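Local coordinates for DNA mismatch repair protein MutL (Aquifex aeolicus, PDB 6LZI) that binds ADP in the Bergerat-type ATPase domain of a DNA mismatch repair endonuclease and probably hydrolyses ATP during repair, at residues K155-T158 / E159-V163. Sequence-based numbering, arbitrary orientation.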
ATOM      1  N   LYS A 155     -11.899   4.809 -15.817  1.00 32.66           N
ATOM      2  CA  LYS A 155     -12.340   6.093 -15.277  1.00 42.07           C
ATOM      3  C   LYS A 155     -11.651   6.386 -13.955  1.00 42.54           C
ATOM      4  O   LYS A 155     -11.285   5.471 -13.219  1.00 35.08           O
ATOM      5  CB  LYS A 155     -13.845   6.100 -15.064  1.00 40.99           C
ATOM      6  CG  LYS A 155     -14.607   6.363 -16.296  1.00 43.15           C
ATOM      7  CD  LYS A 155     -16.082   6.141 -15.998  1.00 43.59           C
ATOM      8  CE  LYS A 155     -16.989   6.517 -17.148  1.00 50.57           C
ATOM      9  NZ  LYS A 155     -18.395   6.299 -16.719  1.00 56.15           N
ATOM     10  N   GLU A 156     -11.526   7.682 -13.652  1.00 46.09           N
ATOM     11  CA  GLU A 156     -10.864   8.143 -12.435  1.00 44.12           C
ATOM     12  C   GLU A 156     -11.429   7.477 -11.196  1.00 35.43           C
ATOM     13  O   GLU A 156     -10.683   7.061 -10.299  1.00 31.35           O
ATOM     14  CB  GLU A 156     -11.009   9.661 -12.325  1.00 48.50           C
ATOM     15  CG  GLU A 156     -10.077  10.470 -13.220  1.00 44.84           C
ATOM     16  CD  GLU A 156     -10.587  10.668 -14.638  1.00 47.59           C
ATOM     17  OE1 GLU A 156     -11.524  11.479 -14.860  1.00 49.16           O
ATOM     18  OE2 GLU A 156     -10.053  10.008 -15.542  1.00 48.23           O
ATOM     19  N   ASP A 157     -12.761   7.345 -11.119  1.00 36.76           N
ATOM     20  CA  ASP A 157     -13.295   6.849  -9.865  1.00 38.77           C
ATOM     21  C   ASP A 157     -12.973   5.370  -9.648  1.00 36.13           C
ATOM     22  O   ASP A 157     -12.804   4.934  -8.504  1.00 34.37           O
ATOM     23  CB  ASP A 157     -14.803   7.098  -9.757  1.00 47.80           C
ATOM     24  CG  ASP A 157     -15.198   7.394  -8.329  1.00 51.77           C
ATOM     25  OD1 ASP A 157     -14.868   8.513  -7.883  1.00 52.55           O
ATOM     26  OD2 ASP A 157     -15.745   6.495  -7.640  1.00 58.16           O
ATOM     27  N   THR A 158     -12.887   4.586 -10.729  1.00 35.56           N
ATOM     28  CA  THR A 158     -12.442   3.208 -10.601  1.00 36.58           C
ATOM     29  C   THR A 158     -10.967   3.139 -10.177  1.00 33.60           C
ATOM     30  O   THR A 158     -10.593   2.330  -9.309  1.00 31.83           O
ATOM     31  CB  THR A 158     -12.674   2.474 -11.929  1.00 39.75           C
ATOM     32  OG1 THR A 158     -14.075   2.475 -12.241  1.00 44.34           O
ATOM     33  CG2 THR A 158     -12.208   1.057 -11.820  1.00 41.96           C
ATOM     34  N   GLU A 159     -10.120   3.985 -10.766  1.00 26.10           N
ATOM     35  CA  GLU A 159      -8.715   3.958 -10.368  1.00 24.74           C
ATOM     36  C   GLU A 159      -8.563   4.387  -8.943  1.00 27.04           C
ATOM     37  O   GLU A 159      -7.705   3.862  -8.234  1.00 26.88           O
ATOM     38  CB  GLU A 159      -7.875   4.878 -11.238  1.00 29.43           C
ATOM     39  CG  GLU A 159      -7.177   4.200 -12.386  1.00 42.36           C
ATOM     40  CD  GLU A 159      -6.467   2.900 -11.969  1.00 39.67           C
ATOM     41  OE1 GLU A 159      -5.496   2.851 -11.135  1.00 42.10           O
ATOM     42  OE2 GLU A 159      -6.907   1.920 -12.547  1.00 34.33           O
ATOM     43  N   ARG A 160      -9.405   5.331  -8.510  1.00 27.57           N
ATOM     44  CA  ARG A 160      -9.341   5.812  -7.133  1.00 29.67           C
ATOM     45  C   ARG A 160      -9.613   4.688  -6.150  1.00 25.78           C
ATOM     46  O   ARG A 160      -8.859   4.478  -5.181  1.00 27.61           O
ATOM     47  CB  ARG A 160     -10.373   6.906  -6.922  1.00 31.00           C
ATOM     48  CG  ARG A 160     -10.083   8.260  -7.594  1.00 44.29           C
ATOM     49  CD  ARG A 160     -11.397   9.082  -7.809  1.00 49.62           C
ATOM     50  NE  ARG A 160     -11.124  10.311  -8.561  1.00 51.61           N
ATOM     51  CZ  ARG A 160     -12.026  11.022  -9.227  1.00 58.12           C
ATOM     52  NH1 ARG A 160     -13.307  10.654  -9.244  1.00 63.13           N
ATOM     53  NH2 ARG A 160     -11.636  12.108  -9.893  1.00 54.24           N
ATOM     54  N   ARG A 161     -10.659   3.901  -6.425  1.00 28.79           N
ATOM     55  CA  ARG A 161     -11.041   2.872  -5.472  1.00 30.92           C
ATOM     56  C   ARG A 161      -9.968   1.790  -5.383  1.00 30.47           C
ATOM     57  O   ARG A 161      -9.711   1.260  -4.289  1.00 27.68           O
ATOM     58  CB  ARG A 161     -12.432   2.315  -5.853  1.00 33.29           C
ATOM     59  CG  ARG A 161     -13.632   3.285  -5.624  1.00 45.60           C
ATOM     60  CD  ARG A 161     -14.991   2.679  -6.092  1.00 55.89           C
ATOM     61  NE  ARG A 161     -14.829   1.328  -6.650  1.00 60.93           N
ATOM     62  CZ  ARG A 161     -14.926   1.026  -7.945  1.00 62.79           C
ATOM     63  NH1 ARG A 161     -15.215   1.972  -8.830  1.00 65.34           N
ATOM     64  NH2 ARG A 161     -14.748  -0.224  -8.356  1.00 61.97           N
ATOM     65  N   LYS A 162      -9.272   1.512  -6.493  1.00 30.43           N
ATOM     66  CA  LYS A 162      -8.231   0.490  -6.453  1.00 29.08           C
ATOM     67  C   LYS A 162      -7.078   0.939  -5.575  1.00 26.43           C
ATOM     68  O   LYS A 162      -6.564   0.150  -4.800  1.00 23.22           O
ATOM     69  CB  LYS A 162      -7.725   0.149  -7.852  1.00 32.43           C
ATOM     70  CG  LYS A 162      -8.757  -0.512  -8.731  1.00 34.31           C
ATOM     71  CD  LYS A 162      -8.492  -0.209 -10.207  1.00 36.73           C
ATOM     72  CE  LYS A 162      -7.228  -0.876 -10.747  1.00 36.70           C
ATOM     73  NZ  LYS A 162      -6.971  -0.598 -12.257  1.00 36.12           N
ATOM     74  N   VAL A 163      -6.750   2.235  -5.608  1.00 24.16           N
ATOM     75  CA  VAL A 163      -5.695   2.787  -4.777  1.00 22.63           C
ATOM     76  C   VAL A 163      -6.147   2.826  -3.326  1.00 21.87           C
ATOM     77  O   VAL A 163      -5.379   2.483  -2.418  1.00 22.39           O
ATOM     78  CB  VAL A 163      -5.290   4.203  -5.269  1.00 21.11           C
ATOM     79  CG1 VAL A 163      -4.415   4.906  -4.185  1.00 20.79           C
ATOM     80  CG2 VAL A 163      -4.535   4.110  -6.533  1.00 21.59           C
TER
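The guanidinium of R160 carries CB of E156 over the centre of one face, 3.4 Å above its plane, and receives D157 at its edge. There R160 NH1 donates to D157 OD1 at 3.0 Å in a salt bridge that lies in the guanidinium plane and uses the anti lone pair of the carboxylate, whose plane is turned 84° from it. R160 reaches back one turn because its CG stands beside the backbone N (chi1 -72°) and the chain runs extended to NE, which is salt-bridged to E184; two acidic partners thus limit the group's rotation. The R161 guanidinium, folded back by an eclipsed chi3 of 0°, lies obliquely with NH1 3.5 Å from T158 CA. The first helical turn is regular, with E159 N bonding to O of the N-cap residue K155 at 3.1 Å. On the inner side K162 NZ grips E159 OE2 through its syn lone pair at 2.5 Å, while E159 OE1 accepts from V17 N. Along this N-terminal turn, E159, K162 and V163 touch P16, V17 and V20 of helix 16-29, which carries ADP-pocket residues N26 and S27 of the Bergerat ATPase domain; E184 follows strand 178-183 of the eight-stranded sheet.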